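Local coordinates for ABC transporter substrate-binding protein (Rhizobium radiobacter, PDB 6TFX) that binds the opine mannopinic acid as the periplasmic solute-binding protein of an ABC transporter, probably delivering it for import into the cell, at residues A[278-283]-A[456-461]; A[282-287]-A[346-351]. All blocks are in the same frame, centred on the assembly; numbering follows the deposited sequence.

Interaction 1 (A[278-283]-A[456-461]). With N72 ((2~{R})-2-[[(3~{R},4~{R},5~{S})-3,4,5,6-tetrakis(oxidanyl)-2-oxidanylidene-hexyl]amino]pentanedioic acid), chain C.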
ATOM      1  N   ALA A 278       0.524 -12.983 -18.407  1.00 20.94           N
ATOM      2  CA  ALA A 278      -0.645 -13.895 -18.523  1.00 21.63           C
ATOM      3  C   ALA A 278      -0.321 -15.298 -18.014  1.00 22.60           C
ATOM      4  O   ALA A 278      -1.152 -15.917 -17.329  1.00 21.85           O
ATOM      5  CB  ALA A 278      -1.147 -13.952 -19.959  1.00 23.81           C
ATOM      6  N   GLN A 279       0.896 -15.775 -18.283  1.00 19.25           N
ATOM      7  CA  GLN A 279       1.310 -17.100 -17.802  1.00 20.49           C
ATOM      8  C   GLN A 279       1.496 -17.127 -16.278  1.00 20.27           C
ATOM      9  O   GLN A 279       1.172 -18.141 -15.638  1.00 20.74           O
ATOM     10  CB  GLN A 279       2.548 -17.602 -18.545  1.00 23.03           C
ATOM     11  CG  GLN A 279       2.264 -17.860 -20.046  1.00 29.60           C
ATOM     12  CD  GLN A 279       1.547 -19.160 -20.392  1.00 50.57           C
ATOM     13  OE1 GLN A 279       1.160 -19.958 -19.524  1.00 45.05           O
ATOM     14  NE2 GLN A 279       1.351 -19.399 -21.689  1.00 38.32           N
ATOM     15  N   ILE A 280       1.969 -16.003 -15.676  1.00 17.37           N
ATOM     16  CA  ILE A 280       2.104 -15.948 -14.217  1.00 16.27           C
ATOM     17  C   ILE A 280       0.691 -16.003 -13.596  1.00 19.72           C
ATOM     18  O   ILE A 280       0.470 -16.725 -12.613  1.00 19.81           O
ATOM     19  CB  ILE A 280       2.848 -14.658 -13.766  1.00 18.81           C
ATOM     20  CG1 ILE A 280       4.312 -14.718 -14.245  1.00 20.53           C
ATOM     21  CG2 ILE A 280       2.759 -14.447 -12.225  1.00 18.15           C
ATOM     22  CD1 ILE A 280       5.040 -13.344 -14.172  1.00 25.97           C
ATOM     23  N   ALA A 281      -0.261 -15.253 -14.190  1.00 17.24           N
ATOM     24  CA  ALA A 281      -1.654 -15.223 -13.689  1.00 19.22           C
ATOM     25  C   ALA A 281      -2.304 -16.606 -13.805  1.00 23.54           C
ATOM     26  O   ALA A 281      -2.973 -17.041 -12.870  1.00 23.76           O
ATOM     27  CB  ALA A 281      -2.461 -14.181 -14.466  1.00 21.10           C
ATOM     28  N   LYS A 282      -2.084 -17.315 -14.933  1.00 19.74           N
ATOM     29  CA  LYS A 282      -2.649 -18.670 -15.132  1.00 19.78           C
ATOM     30  C   LYS A 282      -2.073 -19.640 -14.108  1.00 23.38           C
ATOM     31  O   LYS A 282      -2.814 -20.415 -13.515  1.00 25.18           O
ATOM     32  CB  LYS A 282      -2.345 -19.186 -16.549  1.00 25.14           C
ATOM     33  CG  LYS A 282      -3.531 -19.060 -17.502  1.00 54.55           C
ATOM     34  CD  LYS A 282      -3.381 -19.940 -18.746  1.00 67.02           C
ATOM     35  CE  LYS A 282      -2.662 -19.268 -19.898  1.00 76.49           C
ATOM     36  NZ  LYS A 282      -3.526 -18.286 -20.609  1.00 84.96           N
ATOM     37  N   TYR A 283      -0.753 -19.559 -13.863  1.00 20.01           N
ATOM     38  CA  TYR A 283      -0.064 -20.430 -12.902  1.00 20.50           C
ATOM     39  C   TYR A 283      -0.537 -20.166 -11.473  1.00 22.62           C
ATOM     40  O   TYR A 283      -0.880 -21.112 -10.745  1.00 22.64           O
ATOM     41  CB  TYR A 283       1.460 -20.231 -13.002  1.00 21.85           C
ATOM     42  CG  TYR A 283       2.228 -20.919 -11.896  1.00 24.58           C
ATOM     43  CD1 TYR A 283       2.378 -22.304 -11.880  1.00 27.08           C
ATOM     44  CD2 TYR A 283       2.810 -20.188 -10.864  1.00 25.94           C
ATOM     45  CE1 TYR A 283       3.032 -22.947 -10.833  1.00 27.55           C
ATOM     46  CE2 TYR A 283       3.475 -20.821  -9.815  1.00 27.93           C
ATOM     47  CZ  TYR A 283       3.607 -22.200  -9.818  1.00 38.31           C
ATOM     48  OH  TYR A 283       4.296 -22.839  -8.812  1.00 42.92           O
ATOM     49  N   PRO A 456       4.595  -4.103 -16.554  1.00 15.17           N
ATOM     50  CA  PRO A 456       3.588  -4.614 -15.620  1.00 15.56           C
ATOM     51  C   PRO A 456       3.571  -6.120 -15.598  1.00 19.62           C
ATOM     52  O   PRO A 456       3.807  -6.789 -16.623  1.00 18.92           O
ATOM     53  CB  PRO A 456       2.264  -4.100 -16.187  1.00 18.12           C
ATOM     54  CG  PRO A 456       2.528  -3.863 -17.625  1.00 21.68           C
ATOM     55  CD  PRO A 456       3.994  -3.536 -17.780  1.00 18.00           C
ATOM     56  N   LEU A 457       3.291  -6.653 -14.420  1.00 16.79           N
ATOM     57  CA  LEU A 457       3.185  -8.093 -14.289  1.00 17.74           C
ATOM     58  C   LEU A 457       1.736  -8.359 -13.946  1.00 20.77           C
ATOM     59  O   LEU A 457       0.857  -7.952 -14.700  1.00 20.50           O
ATOM     60  CB  LEU A 457       4.180  -8.614 -13.233  1.00 18.52           C
ATOM     61  CG  LEU A 457       5.634  -8.154 -13.462  1.00 23.82           C
ATOM     62  CD1 LEU A 457       6.493  -8.595 -12.371  1.00 24.66           C
ATOM     63  CD2 LEU A 457       6.150  -8.643 -14.783  1.00 28.57           C
ATOM     64  N   THR A 458       1.481  -9.011 -12.830  1.00 15.51           N
ATOM     65  CA  THR A 458       0.115  -9.293 -12.404  1.00 14.76           C
ATOM     66  C   THR A 458      -0.251  -8.347 -11.256  1.00 17.78           C
ATOM     67  O   THR A 458       0.641  -7.778 -10.609  1.00 16.38           O
ATOM     68  CB  THR A 458       0.063 -10.729 -11.851  1.00 19.47           C
ATOM     69  OG1 THR A 458       1.140 -10.888 -10.902  1.00 17.57           O
ATOM     70  CG2 THR A 458       0.141 -11.777 -12.953  1.00 19.67           C
ATOM     71  N   GLU A 459      -1.564  -8.241 -10.955  1.00 15.31           N
ATOM     72  CA  GLU A 459      -2.038  -7.585  -9.745  1.00 13.91           C
ATOM     73  C   GLU A 459      -2.667  -8.728  -8.941  1.00 16.91           C
ATOM     74  O   GLU A 459      -3.219  -9.670  -9.547  1.00 16.70           O
ATOM     75  CB  GLU A 459      -3.030  -6.430 -10.001  1.00 14.79           C
ATOM     76  CG  GLU A 459      -4.325  -6.833 -10.677  1.00 19.44           C
ATOM     77  CD  GLU A 459      -5.207  -5.673 -11.099  1.00 27.83           C
ATOM     78  OE1 GLU A 459      -4.803  -4.504 -10.909  1.00 20.24           O
ATOM     79  OE2 GLU A 459      -6.290  -5.942 -11.668  1.00 27.33           O
ATOM     80  N   ASN A 460      -2.544  -8.691  -7.607  1.00 14.98           N
ATOM     81  CA  ASN A 460      -3.125  -9.763  -6.800  1.00 14.80           C
ATOM     82  C   ASN A 460      -3.965  -9.203  -5.635  1.00 17.25           C
ATOM     83  O   ASN A 460      -3.549  -8.270  -4.937  1.00 15.76           O
ATOM     84  CB  ASN A 460      -2.025 -10.666  -6.197  1.00 16.12           C
ATOM     85  CG  ASN A 460      -0.742  -9.935  -5.845  1.00 18.64           C
ATOM     86  OD1 ASN A 460      -0.670  -9.099  -4.910  1.00 17.25           O
ATOM     87  ND2 ASN A 460       0.263 -10.192  -6.628  1.00 14.01           N
ATOM     88  N   LEU A 461      -5.111  -9.831  -5.392  1.00 15.60           N
ATOM     89  CA  LEU A 461      -5.902  -9.477  -4.227  1.00 15.91           C
ATOM     90  C   LEU A 461      -5.136  -9.999  -2.995  1.00 18.05           C
ATOM     91  O   LEU A 461      -4.317 -10.923  -3.136  1.00 17.29           O
ATOM     92  CB  LEU A 461      -7.260 -10.212  -4.293  1.00 16.60           C
ATOM     93  CG  LEU A 461      -8.154  -9.774  -5.433  1.00 19.79           C
ATOM     94  CD1 LEU A 461      -9.357 -10.699  -5.549  1.00 20.51           C
ATOM     95  CD2 LEU A 461      -8.629  -8.341  -5.215  1.00 19.22           C
TER
HETATM   96  OAB N72 C 601       3.243 -11.760  -5.165  1.00 21.50           O
HETATM   97  CAF N72 C 601       3.308 -10.322  -5.102  1.00 20.18           C
HETATM   98  CAG N72 C 601       3.569  -9.684  -3.696  1.00 24.02           C
HETATM   99  OAC N72 C 601       3.364 -10.568  -2.642  1.00 19.48           O
HETATM  100  CAH N72 C 601       2.989  -8.270  -3.615  1.00 18.82           C
HETATM  101  OAM N72 C 601       2.081  -7.801  -4.537  1.00 15.25           O
HETATM  102  CAI N72 C 601       2.308  -7.489  -2.509  1.00 24.60           C
HETATM  103  OAD N72 C 601       1.584  -8.354  -1.661  1.00 17.85           O
HETATM  104  CAJ N72 C 601       3.228  -6.475  -1.874  1.00 17.64           C
HETATM  105  OAE N72 C 601       4.195  -6.045  -2.554  1.00 16.87           O
HETATM  106  CAK N72 C 601       3.008  -6.032  -0.400  1.00 16.54           C
HETATM  107  N   N72 C 601       2.568  -4.659  -0.328  1.00 16.42           N
HETATM  108  CA  N72 C 601       3.354  -3.647   0.268  1.00 24.14           C
HETATM  109  C   N72 C 601       4.797  -3.941   0.572  1.00 18.56           C
HETATM  110  O   N72 C 601       5.892  -3.771  -0.097  1.00 16.41           O
HETATM  111  CB  N72 C 601       3.073  -2.305  -0.415  1.00 20.82           C
HETATM  112  CG  N72 C 601       4.122  -1.194  -0.352  1.00 16.80           C
HETATM  113  CD  N72 C 601       3.521   0.212  -0.430  1.00 18.84           C
HETATM  114  OE1 N72 C 601       2.354   0.467   0.012  1.00 17.16           O
HETATM  115  OE2 N72 C 601       4.213   1.127  -0.928  1.00 16.65           O
HETATM  116  OXT N72 C 601       4.737  -4.372   1.739  1.00 17.33           O
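Ile-280 and Ala-281 pack against Thr-458 where a helix lies on a sheet strand, a helix-on-sheet layer of the periplasmic binding protein fold. The helix is 277-284 and the strand 454-467, and Ala-281 and Thr-458 bring their backbones nearest, with their CA atoms 6.3 Å apart. One methyl group carries almost the whole contact. Thr-458 has chi1 50°, which sets OG1 between its backbone N and carbonyl carbon and turns CG2 out to the helix. There CG2 meets Ile-280 CG2 at 3.8 Å, the two side chains passing at a slant, and also sits 3.9 Å from Ala-281 CB. Its approach to the helix backbone is equally close, with Thr-458 CG2 3.7 Å from Ala-281 N. With chi1 -67°, CG1 of Ile-280 lies beside the backbone N, and CG2, the branch anti to that N, is turned to the strand. Ile-280 also touches Leu-345, Leu-348 and Gln-352 of helix 340-353, so this buried, purely van der Waals joint continues into a second helix. Two residues along the strand, Asn-460 serves the ligand pocket. Its ND2 makes a weak hydrogen bond to Asn-251 OD1 and lies 3.4 Å from N72 CAF, while Asn-460 OD1 accepts a hydrogen bond from the N72 hydroxyl OAM at 3.1 Å.

Interaction 2 (A[282-287]-A[346-351]). With N72 ((2~{R})-2-[[(3~{R},4~{R},5~{S})-3,4,5,6-tetrakis(oxidanyl)-2-oxidanylidene-hexyl]amino]pentanedioic acid), chain C.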
ATOM      1  N   LYS A 282      -2.084 -17.315 -14.933  1.00 19.74           N
ATOM      2  CA  LYS A 282      -2.649 -18.670 -15.132  1.00 19.78           C
ATOM      3  C   LYS A 282      -2.073 -19.640 -14.108  1.00 23.38           C
ATOM      4  O   LYS A 282      -2.814 -20.415 -13.515  1.00 25.18           O
ATOM      5  CB  LYS A 282      -2.345 -19.186 -16.549  1.00 25.14           C
ATOM      6  CG  LYS A 282      -3.531 -19.060 -17.502  1.00 54.55           C
ATOM      7  CD  LYS A 282      -3.381 -19.940 -18.746  1.00 67.02           C
ATOM      8  CE  LYS A 282      -2.662 -19.268 -19.898  1.00 76.49           C
ATOM      9  NZ  LYS A 282      -3.526 -18.286 -20.609  1.00 84.96           N
ATOM     10  N   TYR A 283      -0.753 -19.559 -13.863  1.00 20.01           N
ATOM     11  CA  TYR A 283      -0.064 -20.430 -12.902  1.00 20.50           C
ATOM     12  C   TYR A 283      -0.537 -20.166 -11.473  1.00 22.62           C
ATOM     13  O   TYR A 283      -0.880 -21.112 -10.745  1.00 22.64           O
ATOM     14  CB  TYR A 283       1.460 -20.231 -13.002  1.00 21.85           C
ATOM     15  CG  TYR A 283       2.228 -20.919 -11.896  1.00 24.58           C
ATOM     16  CD1 TYR A 283       2.378 -22.304 -11.880  1.00 27.08           C
ATOM     17  CD2 TYR A 283       2.810 -20.188 -10.864  1.00 25.94           C
ATOM     18  CE1 TYR A 283       3.032 -22.947 -10.833  1.00 27.55           C
ATOM     19  CE2 TYR A 283       3.475 -20.821  -9.815  1.00 27.93           C
ATOM     20  CZ  TYR A 283       3.607 -22.200  -9.818  1.00 38.31           C
ATOM     21  OH  TYR A 283       4.296 -22.839  -8.812  1.00 42.92           O
ATOM     22  N   ARG A 284      -0.522 -18.880 -11.057  1.00 18.89           N
ATOM     23  CA  ARG A 284      -0.916 -18.515  -9.685  1.00 18.76           C
ATOM     24  C   ARG A 284      -2.404 -18.682  -9.424  1.00 22.00           C
ATOM     25  O   ARG A 284      -2.775 -19.024  -8.306  1.00 22.61           O
ATOM     26  CB  ARG A 284      -0.467 -17.097  -9.338  1.00 17.83           C
ATOM     27  CG  ARG A 284       1.043 -17.008  -9.161  1.00 18.54           C
ATOM     28  CD  ARG A 284       1.478 -15.598  -8.783  1.00 20.11           C
ATOM     29  NE  ARG A 284       2.675 -15.662  -7.950  1.00 17.86           N
ATOM     30  CZ  ARG A 284       3.174 -14.635  -7.260  1.00 20.13           C
ATOM     31  NH1 ARG A 284       2.610 -13.432  -7.339  1.00 16.46           N
ATOM     32  NH2 ARG A 284       4.242 -14.806  -6.486  1.00 17.79           N
ATOM     33  N   GLY A 285      -3.230 -18.455 -10.444  1.00 20.11           N
ATOM     34  CA  GLY A 285      -4.683 -18.636 -10.355  1.00 21.12           C
ATOM     35  C   GLY A 285      -5.438 -17.350 -10.613  1.00 24.69           C
ATOM     36  O   GLY A 285      -5.132 -16.306 -10.008  1.00 21.76           O
ATOM     37  N   GLU A 286      -6.458 -17.430 -11.485  1.00 22.18           N
ATOM     38  CA  GLU A 286      -7.234 -16.271 -11.939  1.00 23.46           C
ATOM     39  C   GLU A 286      -8.229 -15.691 -10.930  1.00 26.87           C
ATOM     40  O   GLU A 286      -8.706 -14.576 -11.154  1.00 28.11           O
ATOM     41  CB  GLU A 286      -7.949 -16.578 -13.270  1.00 26.20           C
ATOM     42  CG  GLU A 286      -7.173 -16.086 -14.480  1.00 46.05           C
ATOM     43  CD  GLU A 286      -6.408 -17.117 -15.291  1.00 79.10           C
ATOM     44  OE1 GLU A 286      -6.201 -18.252 -14.802  1.00 83.09           O
ATOM     45  OE2 GLU A 286      -6.007 -16.776 -16.427  1.00 73.10           O
ATOM     46  N   ARG A 287      -8.518 -16.385  -9.820  1.00 22.82           N
ATOM     47  CA  ARG A 287      -9.416 -15.827  -8.790  1.00 22.59           C
ATOM     48  C   ARG A 287      -8.721 -14.669  -8.035  1.00 24.85           C
ATOM     49  O   ARG A 287      -9.348 -13.656  -7.684  1.00 25.84           O
ATOM     50  CB  ARG A 287      -9.811 -16.934  -7.800  1.00 25.29           C
ATOM     51  CG  ARG A 287     -10.753 -16.473  -6.686  1.00 40.99           C
ATOM     52  CD  ARG A 287     -11.038 -17.587  -5.694  1.00 51.21           C
ATOM     53  NE  ARG A 287     -11.682 -17.076  -4.485  1.00 62.62           N
ATOM     54  CZ  ARG A 287     -11.933 -17.805  -3.402  1.00 79.45           C
ATOM     55  NH1 ARG A 287     -11.599 -19.090  -3.365  1.00 70.56           N
ATOM     56  NH2 ARG A 287     -12.517 -17.255  -2.347  1.00 64.62           N
ATOM     57  N   ALA A 346       9.689 -12.929  -8.066  1.00 15.65           N
ATOM     58  CA  ALA A 346      11.004 -12.649  -8.665  1.00 15.29           C
ATOM     59  C   ALA A 346      11.610 -13.943  -9.253  1.00 18.31           C
ATOM     60  O   ALA A 346      12.236 -13.912 -10.314  1.00 18.83           O
ATOM     61  CB  ALA A 346      11.942 -12.048  -7.614  1.00 17.07           C
ATOM     62  N   GLN A 347      11.392 -15.081  -8.573  1.00 15.70           N
ATOM     63  CA  GLN A 347      11.886 -16.373  -9.074  1.00 16.57           C
ATOM     64  C   GLN A 347      11.163 -16.773 -10.364  1.00 20.09           C
ATOM     65  O   GLN A 347      11.782 -17.344 -11.262  1.00 20.44           O
ATOM     66  CB  GLN A 347      11.739 -17.465  -8.016  1.00 18.82           C
ATOM     67  CG  GLN A 347      12.796 -17.300  -6.921  1.00 25.49           C
ATOM     68  CD  GLN A 347      12.464 -18.034  -5.655  1.00 42.07           C
ATOM     69  OE1 GLN A 347      11.422 -18.690  -5.535  1.00 35.73           O
ATOM     70  NE2 GLN A 347      13.333 -17.911  -4.667  1.00 38.56           N
ATOM     71  N   LEU A 348       9.861 -16.471 -10.472  1.00 17.23           N
ATOM     72  CA  LEU A 348       9.121 -16.778 -11.718  1.00 16.96           C
ATOM     73  C   LEU A 348       9.663 -15.942 -12.873  1.00 19.52           C
ATOM     74  O   LEU A 348       9.871 -16.470 -13.974  1.00 19.69           O
ATOM     75  CB  LEU A 348       7.633 -16.507 -11.556  1.00 16.78           C
ATOM     76  CG  LEU A 348       6.881 -17.456 -10.598  1.00 22.08           C
ATOM     77  CD1 LEU A 348       5.439 -17.022 -10.475  1.00 22.94           C
ATOM     78  CD2 LEU A 348       6.923 -18.927 -11.091  1.00 24.19           C
ATOM     79  N   ILE A 349       9.888 -14.632 -12.629  0.50 16.65           N
ATOM     80  CA  ILE A 349      10.440 -13.706 -13.639  0.50 15.62           C
ATOM     81  C   ILE A 349      11.859 -14.170 -14.041  0.50 18.69           C
ATOM     82  O   ILE A 349      12.182 -14.185 -15.238  0.50 18.61           O
ATOM     83  CB  ILE A 349      10.466 -12.248 -13.121  0.50 18.19           C
ATOM     84  CG1 ILE A 349       9.057 -11.755 -12.713  0.50 18.25           C
ATOM     85  CG2 ILE A 349      11.145 -11.295 -14.128  0.50 18.20           C
ATOM     86  CD1 ILE A 349       9.130 -10.589 -11.791  0.50 18.36           C
ATOM     87  N   GLN A 350      12.704 -14.535 -13.043  1.00 16.22           N
ATOM     88  CA  GLN A 350      14.060 -15.007 -13.295  1.00 15.65           C
ATOM     89  C   GLN A 350      14.035 -16.175 -14.305  1.00 18.37           C
ATOM     90  O   GLN A 350      14.767 -16.145 -15.290  1.00 20.23           O
ATOM     91  CB  GLN A 350      14.695 -15.457 -11.984  1.00 17.69           C
ATOM     92  CG  GLN A 350      16.072 -16.074 -12.144  1.00 18.52           C
ATOM     93  CD  GLN A 350      16.580 -16.474 -10.785  1.00 24.70           C
ATOM     94  OE1 GLN A 350      15.949 -17.288 -10.078  1.00 22.34           O
ATOM     95  NE2 GLN A 350      17.692 -15.883 -10.355  1.00 20.02           N
ATOM     96  N   ALA A 351      13.111 -17.133 -14.122  1.00 15.46           N
ATOM     97  CA  ALA A 351      12.994 -18.264 -15.067  1.00 17.41           C
ATOM     98  C   ALA A 351      12.498 -17.786 -16.447  1.00 20.70           C
ATOM     99  O   ALA A 351      13.008 -18.240 -17.484  1.00 20.79           O
ATOM    100  CB  ALA A 351      12.051 -19.320 -14.506  1.00 19.19           C
TER
HETATM  101  OAB N72 C 601       3.243 -11.760  -5.165  1.00 21.50           O
HETATM  102  CAF N72 C 601       3.308 -10.322  -5.102  1.00 20.18           C
HETATM  103  CAG N72 C 601       3.569  -9.684  -3.696  1.00 24.02           C
HETATM  104  OAC N72 C 601       3.364 -10.568  -2.642  1.00 19.48           O
HETATM  105  CAH N72 C 601       2.989  -8.270  -3.615  1.00 18.82           C
HETATM  106  OAM N72 C 601       2.081  -7.801  -4.537  1.00 15.25           O
HETATM  107  CAI N72 C 601       2.308  -7.489  -2.509  1.00 24.60           C
HETATM  108  OAD N72 C 601       1.584  -8.354  -1.661  1.00 17.85           O
HETATM  109  CAJ N72 C 601       3.228  -6.475  -1.874  1.00 17.64           C
HETATM  110  OAE N72 C 601       4.195  -6.045  -2.554  1.00 16.87           O
HETATM  111  CAK N72 C 601       3.008  -6.032  -0.400  1.00 16.54           C
HETATM  112  N   N72 C 601       2.568  -4.659  -0.328  1.00 16.42           N
HETATM  113  CA  N72 C 601       3.354  -3.647   0.268  1.00 24.14           C
HETATM  114  C   N72 C 601       4.797  -3.941   0.572  1.00 18.56           C
HETATM  115  O   N72 C 601       5.892  -3.771  -0.097  1.00 16.41           O
HETATM  116  CB  N72 C 601       3.073  -2.305  -0.415  1.00 20.82           C
HETATM  117  CG  N72 C 601       4.122  -1.194  -0.352  1.00 16.80           C
HETATM  118  CD  N72 C 601       3.521   0.212  -0.430  1.00 18.84           C
HETATM  119  OE1 N72 C 601       2.354   0.467   0.012  1.00 17.16           O
HETATM  120  OE2 N72 C 601       4.213   1.127  -0.928  1.00 16.65           O
HETATM  121  OXT N72 C 601       4.737  -4.372   1.739  1.00 17.33           O
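Tyr-283 and Leu-348 bring the two backbones nearest, yet their CA atoms remain 10.0 Å apart, and the gap is spanned by side chains alone. Residues 346-351 are helical throughout, whereas helix 277-284 ends within 282-287: Gly-285 departs from helical geometry with a positive phi of 119°, a backbone conformation that suits a residue without a side chain. The chain then runs on as a loop through Arg-287.

Leu-348 fills the interval with its two methyls, which are divided between neighbouring partners. CD1 meets Tyr-283 CD2 at 4.1 Å, and CD2 meets Tyr-283 CE2 at 4.1 Å, so both methyls of the leucine meet the ring obliquely at neighbouring carbons. The same CD1 lies 4.0 Å from Arg-284 NE, making an apolar neighbour for the start of the guanidinium. From a CG placed beside its backbone N, the arginine chain runs out extended and then bends at chi3 (149°), sending its head into the ligand pocket. There Arg-284 NH1 gives a hydrogen bond of 2.8 Å to OAB, the terminal hydroxyl of N72, with an N-H...O angle of 150°. OAB approaches the guanidinium at its edge, near its plane. Because NH2 is held by Gly-341 O, and weakly by Ser-344 OG, the head is gripped through both terminal nitrogens, NH1 and NH2, which probably restrains its rotation and helps position NH1 for the ligand.

Around this partly buried contact, Arg-284 also touches Asn-460 of strand 454-467. Helix 340-353 in turn rests on neighbouring strands through Ala-346, which touches Leu-362 of strand 358-365 and Leu-383 of strand 381-386.

In the fold
Helix 277-284 is common to both interactions: through Ile-280 and Ala-281 it leans on strand 454-467, while its C-terminal end faces helix 340-353. The centres of the two contacts are only 6 Å apart, and Lys-282 and Tyr-283 belong to both. Each also supplies one hydrogen-bonding side chain to the opine pocket, as two secondary-structure elements packed together can present adjacent polar groups to one substrate. The heads of Asn-460 in interaction 1 and Arg-284 in interaction 2 lie side by side in packing contact, Asn-460 ND2 4.1 Å from Arg-284 NH1. They bind different hydroxyls of the ligand, N72 OAM and N72 OAB respectively. Further along, Leu-461 CD1 packs 3.6 Å from Arg-287 O.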